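Local coordinates for protein alcohol dehydrogenase, zinc-containing (Thermotoga maritima, PDB 1VJ0) that probably works as a zinc-dependent alcohol dehydrogenase of the medium-chain family, an oxidoreductase that carries one four-cysteine zinc site and a second zinc site, at residues G205-F210 with S295-A300; A215-A220 with V336-R341. All blocks are in the same frame, centred on the assembly; numbering follows the deposited sequence.

Contact 1: residues G205-F210 with S295-A300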
loop_
_atom_site.group_PDB
_atom_site.type_symbol
_atom_site.label_atom_id
_atom_site.label_comp_id
_atom_site.label_asym_id
_atom_site.label_seq_id
_atom_site.Cartn_x
_atom_site.Cartn_y
_atom_site.Cartn_z
ATOM N N GLY A 205 8.145 29.102 1.276
ATOM C CA GLY A 205 9.468 29.065 0.644
ATOM C C GLY A 205 9.427 28.070 -0.499
ATOM O O GLY A 205 8.396 27.522 -0.807
ATOM N N PRO A 206 10.534 27.840 -1.176
ATOM C CA PRO A 206 10.525 26.921 -2.352
ATOM C C PRO A 206 9.932 25.548 -2.079
ATOM O O PRO A 206 9.198 24.992 -2.924
ATOM C CB PRO A 206 12.006 26.802 -2.712
ATOM C CG PRO A 206 12.541 28.143 -2.343
ATOM C CD PRO A 206 11.823 28.533 -1.020
ATOM N N LEU A 207 10.239 24.984 -0.923
ATOM C CA LEU A 207 9.659 23.692 -0.547
ATOM C C LEU A 207 8.138 23.720 -0.537
ATOM O O LEU A 207 7.444 22.900 -1.220
ATOM C CB LEU A 207 10.208 23.257 0.809
ATOM C CG LEU A 207 9.710 21.901 1.368
ATOM C CD1 LEU A 207 10.175 20.776 0.503
ATOM C CD2 LEU A 207 10.213 21.693 2.755
ATOM N N GLY A 208 7.576 24.658 0.236
ATOM C CA GLY A 208 6.117 24.774 0.316
ATOM C C GLY A 208 5.479 25.117 -1.029
ATOM O O GLY A 208 4.403 24.586 -1.398
ATOM N N LEU A 209 6.151 25.970 -1.785
ATOM C CA LEU A 209 5.657 26.360 -3.118
ATOM C C LEU A 209 5.681 25.242 -4.175
ATOM O O LEU A 209 4.701 25.059 -4.923
ATOM C CB LEU A 209 6.378 27.596 -3.590
ATOM C CG LEU A 209 6.158 28.873 -2.759
ATOM C CD1 LEU A 209 7.186 29.893 -3.155
ATOM C CD2 LEU A 209 4.749 29.427 -2.956
ATOM N N PHE A 210 6.730 24.445 -4.210
ATOM C CA PHE A 210 6.699 23.217 -5.016
ATOM C C PHE A 210 5.572 22.298 -4.559
ATOM O O PHE A 210 4.913 21.700 -5.399
ATOM C CB PHE A 210 8.054 22.462 -4.976
ATOM C CG PHE A 210 8.954 22.791 -6.098
ATOM C CD1 PHE A 210 9.800 23.892 -6.039
ATOM C CD2 PHE A 210 8.969 21.987 -7.235
ATOM C CE1 PHE A 210 10.634 24.185 -7.100
ATOM C CE2 PHE A 210 9.812 22.263 -8.261
ATOM C CZ PHE A 210 10.622 23.377 -8.221
ATOM N N SER A 295 2.989 15.029 6.726
ATOM C CA SER A 295 4.356 14.865 6.290
ATOM C C SER A 295 5.127 16.045 6.808
ATOM O O SER A 295 4.789 17.186 6.507
ATOM C CB SER A 295 4.516 14.845 4.759
ATOM O OG SER A 295 4.156 13.559 4.245
ATOM N N VAL A 296 6.184 15.754 7.553
ATOM C CA VAL A 296 7.020 16.764 8.152
ATOM C C VAL A 296 8.360 16.782 7.426
ATOM O O VAL A 296 9.182 15.882 7.579
ATOM C CB VAL A 296 7.180 16.526 9.660
ATOM C CG1 VAL A 296 7.973 17.616 10.255
ATOM C CG2 VAL A 296 5.817 16.428 10.314
ATOM N N ALA A 297 8.588 17.840 6.659
ATOM C CA ALA A 297 9.748 17.899 5.740
ATOM C C ALA A 297 10.589 19.166 5.862
ATOM O O ALA A 297 11.641 19.214 5.281
ATOM C CB ALA A 297 9.308 17.715 4.320
ATOM N N GLY A 298 10.162 20.176 6.621
ATOM C CA GLY A 298 10.872 21.482 6.570
ATOM C C GLY A 298 11.930 21.626 7.645
ATOM O O GLY A 298 12.965 22.235 7.426
ATOM N N VAL A 299 11.646 21.112 8.840
ATOM C CA VAL A 299 12.606 21.189 9.948
ATOM C C VAL A 299 13.916 20.529 9.527
ATOM O O VAL A 299 13.960 19.332 9.163
ATOM C CB VAL A 299 12.082 20.553 11.207
ATOM C CG1 VAL A 299 13.105 20.636 12.288
ATOM C CG2 VAL A 299 10.741 21.207 11.639
ATOM N N ALA A 300 14.970 21.313 9.578
ATOM C CA ALA A 300 16.260 20.945 8.998
ATOM C C ALA A 300 17.460 20.981 9.967
ATOM O O ALA A 300 18.582 20.664 9.580
ATOM C CB ALA A 300 16.544 21.805 7.806
#
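Gly298, which Leu207 touches, belongs to a loop gripped through one carboxylate oxygen: Glu273 OE1 accepts hydrogen bonds from both Gly298 N and Val299 N. Across the contact there is plain packing. Leu207 CD2 lies 3.8 Å from Ala297 O. The same methyl lies 3.9 Å from Gly298 CA, and its approach to Ala297 CB is looser, at 4.4 Å. One branch of one side chain therefore makes the whole contact, and no hydrogen bond crosses it. Leu207 has CG anti to its backbone N (chi1 -180°), which carries the branch off the first turn of helix 206-217 to the loop that follows strand 292-296. Gly298 meets the methyl with bare backbone. Gly205 is the N-cap of the helix, and its carbonyl receives Leu209 N at 2.9 Å. Gly205 and Gly208 fit the GxGxxG pattern of a Rossmann fold, in which this turn commonly faces the dinucleotide. The side chain of Leu207 is about 9 Å from a bound zinc ion. Leu207 also touches Ala183 of helix 170-188 and Ala274, just past strand 268-273. Ala297 packs on Leu272 of that strand, which lies beside strand 292-296 in the parallel sheet, while Val296 packs on Val315 and Val299 on Val310 of the second subunit.

Contact 2: residues A215-A220 with V336-R341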
loop_
_atom_site.group_PDB
_atom_site.type_symbol
_atom_site.label_atom_id
_atom_site.label_comp_id
_atom_site.label_asym_id
_atom_site.label_seq_id
_atom_site.Cartn_x
_atom_site.Cartn_y
_atom_site.Cartn_z
ATOM N N ALA A 215 0.819 19.218 -5.277
ATOM C CA ALA A 215 -0.551 18.907 -4.803
ATOM C C ALA A 215 -1.562 19.037 -5.925
ATOM O O ALA A 215 -2.397 18.167 -6.132
ATOM C CB ALA A 215 -0.957 19.807 -3.623
ATOM N N ARG A 216 -1.468 20.144 -6.661
ATOM C CA ARG A 216 -2.348 20.395 -7.807
ATOM C C ARG A 216 -2.171 19.285 -8.868
ATOM O O ARG A 216 -3.136 18.743 -9.360
ATOM C CB ARG A 216 -2.045 21.755 -8.432
ATOM C CG ARG A 216 -2.736 22.938 -7.817
ATOM C CD ARG A 216 -4.162 23.254 -8.413
ATOM N NE ARG A 216 -5.200 22.479 -7.726
ATOM C CZ ARG A 216 -5.971 22.903 -6.729
ATOM N NH1 ARG A 216 -5.855 24.131 -6.258
ATOM N NH2 ARG A 216 -6.873 22.083 -6.194
ATOM N N SER A 217 -0.930 18.938 -9.182
ATOM C CA SER A 217 -0.642 17.972 -10.222
ATOM C C SER A 217 -1.116 16.551 -9.943
ATOM O O SER A 217 -1.458 15.838 -10.876
ATOM C CB SER A 217 0.858 17.965 -10.516
ATOM O OG SER A 217 1.255 19.254 -10.931
ATOM N N LEU A 218 -1.162 16.185 -8.670
ATOM C CA LEU A 218 -1.628 14.856 -8.227
ATOM C C LEU A 218 -3.150 14.816 -8.036
ATOM O O LEU A 218 -3.718 13.764 -7.788
ATOM C CB LEU A 218 -0.930 14.471 -6.934
ATOM C CG LEU A 218 0.595 14.338 -7.041
ATOM C CD1 LEU A 218 1.217 13.965 -5.725
ATOM C CD2 LEU A 218 0.980 13.336 -8.123
ATOM N N GLY A 219 -3.794 15.956 -8.191
ATOM C CA GLY A 219 -5.244 16.005 -8.265
ATOM C C GLY A 219 -5.956 16.358 -6.974
ATOM O O GLY A 219 -7.156 16.080 -6.835
ATOM N N ALA A 220 -5.262 17.031 -6.052
ATOM C CA ALA A 220 -5.917 17.482 -4.816
ATOM C C ALA A 220 -7.078 18.370 -5.135
ATOM O O ALA A 220 -7.029 19.158 -6.086
ATOM C CB ALA A 220 -4.959 18.243 -3.925
ATOM N N VAL A 336 11.132 15.761 -11.833
ATOM C CA VAL A 336 11.439 16.298 -13.134
ATOM C C VAL A 336 10.193 16.233 -14.025
ATOM O O VAL A 336 9.890 17.214 -14.706
ATOM C CB VAL A 336 12.649 15.560 -13.773
ATOM C CG1 VAL A 336 12.803 15.882 -15.238
ATOM C CG2 VAL A 336 13.912 15.860 -12.997
ATOM N N SER A 337 9.434 15.130 -13.995
ATOM C CA SER A 337 8.206 15.050 -14.839
ATOM C C SER A 337 7.163 16.114 -14.465
ATOM O O SER A 337 6.643 16.828 -15.343
ATOM C CB SER A 337 7.610 13.632 -14.829
ATOM O OG SER A 337 6.392 13.574 -15.582
ATOM N N ILE A 338 6.865 16.242 -13.172
ATOM C CA ILE A 338 5.894 17.264 -12.735
ATOM C C ILE A 338 6.381 18.665 -13.090
ATOM O O ILE A 338 5.633 19.513 -13.601
ATOM C CB ILE A 338 5.620 17.139 -11.235
ATOM C CG1 ILE A 338 4.833 15.856 -10.946
ATOM C CG2 ILE A 338 4.803 18.319 -10.714
ATOM C CD1 ILE A 338 4.886 15.469 -9.408
ATOM N N THR A 339 7.651 18.908 -12.804
ATOM C CA THR A 339 8.247 20.204 -13.027
ATOM C C THR A 339 8.120 20.611 -14.518
ATOM O O THR A 339 7.772 21.746 -14.842
ATOM C CB THR A 339 9.691 20.202 -12.534
ATOM O OG1 THR A 339 9.712 20.036 -11.110
ATOM C CG2 THR A 339 10.349 21.558 -12.786
ATOM N N SER A 340 8.356 19.642 -15.404
ATOM C CA SER A 340 8.389 19.857 -16.842
ATOM C C SER A 340 7.022 20.281 -17.397
ATOM O O SER A 340 6.966 20.894 -18.443
ATOM C CB SER A 340 8.884 18.591 -17.542
ATOM O OG SER A 340 7.827 17.638 -17.572
ATOM N N ARG A 341 5.938 19.957 -16.700
ATOM C CA ARG A 341 4.626 20.465 -17.056
ATOM C C ARG A 341 4.300 21.791 -16.377
ATOM O O ARG A 341 3.211 22.287 -16.537
ATOM C CB ARG A 341 3.542 19.478 -16.712
ATOM C CG ARG A 341 3.668 18.107 -17.393
ATOM C CD ARG A 341 2.501 17.154 -17.053
ATOM N NE ARG A 341 2.627 16.507 -15.727
ATOM C CZ ARG A 341 1.752 16.636 -14.708
ATOM N NH1 ARG A 341 0.666 17.428 -14.781
ATOM N NH2 ARG A 341 2.010 15.980 -13.570
HETATM O O HOH W 1 -2.215 16.964 -13.211
#
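Ser217 and Ile338 meet through small groups, with Ser217 OG 3.7 Å from Ile338 CG2. Ser217 CB lies 4.0 Å from the same methyl. On the serine side the second neighbour is Arg341, whose NH2 comes to 3.8 Å from Ser217 CB. The guanidinium is set obliquely to that carbon. No direct hydrogen bond joins the two segments. A water lies 2.7 Å from Ser217 O and in weak reach of Arg341 NH1, so the bridge it could make is at most a loose one.

The next shell sets these groups in place. Ser217 OG stands beside its own backbone N (chi1 -59°) and bonds back to Val213 O, one turn earlier in the helix. Its polar end is thus held within its own helix, although it touches a methyl. Ile338 has CG2 anti to the backbone N, which turns this branch to the serine. Ile338 also packs on Tyr184 of helix 170-188 and on Ala195 of the third subunit, where Glu221 OE1 bonds to Ser337 OG.

Beyond Ser217 the chain turns at Gly219, which has positive phi. Gly219 N and Ala220 N bond back into the last turn. Arg216 NH2 reaches across to Ala220 O at 2.9 Å, with the donor above the carbonyl plane, and Arg216 NH1 forms a salt bridge with Asp242. The C-terminal ends of helices 206-217 and 329-340 thus meet in the Rossmann-type domain. The turn at Gly219 is a Schellman motif, here ending the first helix of that domain before the chain enters strand 222-227.

In the fold
From the N terminus, the chain reaches helix 206-217 after helix 170-188 and strand 198-202. This helix supplies the first segment of both contacts: 205-210 at its start and 215-220 at its end. Contact 1 closes first, when the chain returns at 295-300 after strand 292-296. Contact 2 closes later, at 336-341 on helix 329-340. The segments alternate, so the two loops cross. Their centres are about 16 Å apart, and Phe210 CE2 touches Thr339 OG1 at 3.6 Å. Together they tie the two ends of one helix to the loop that leaves strand 292-296 of the parallel sheet, and to the end of helix 329-340.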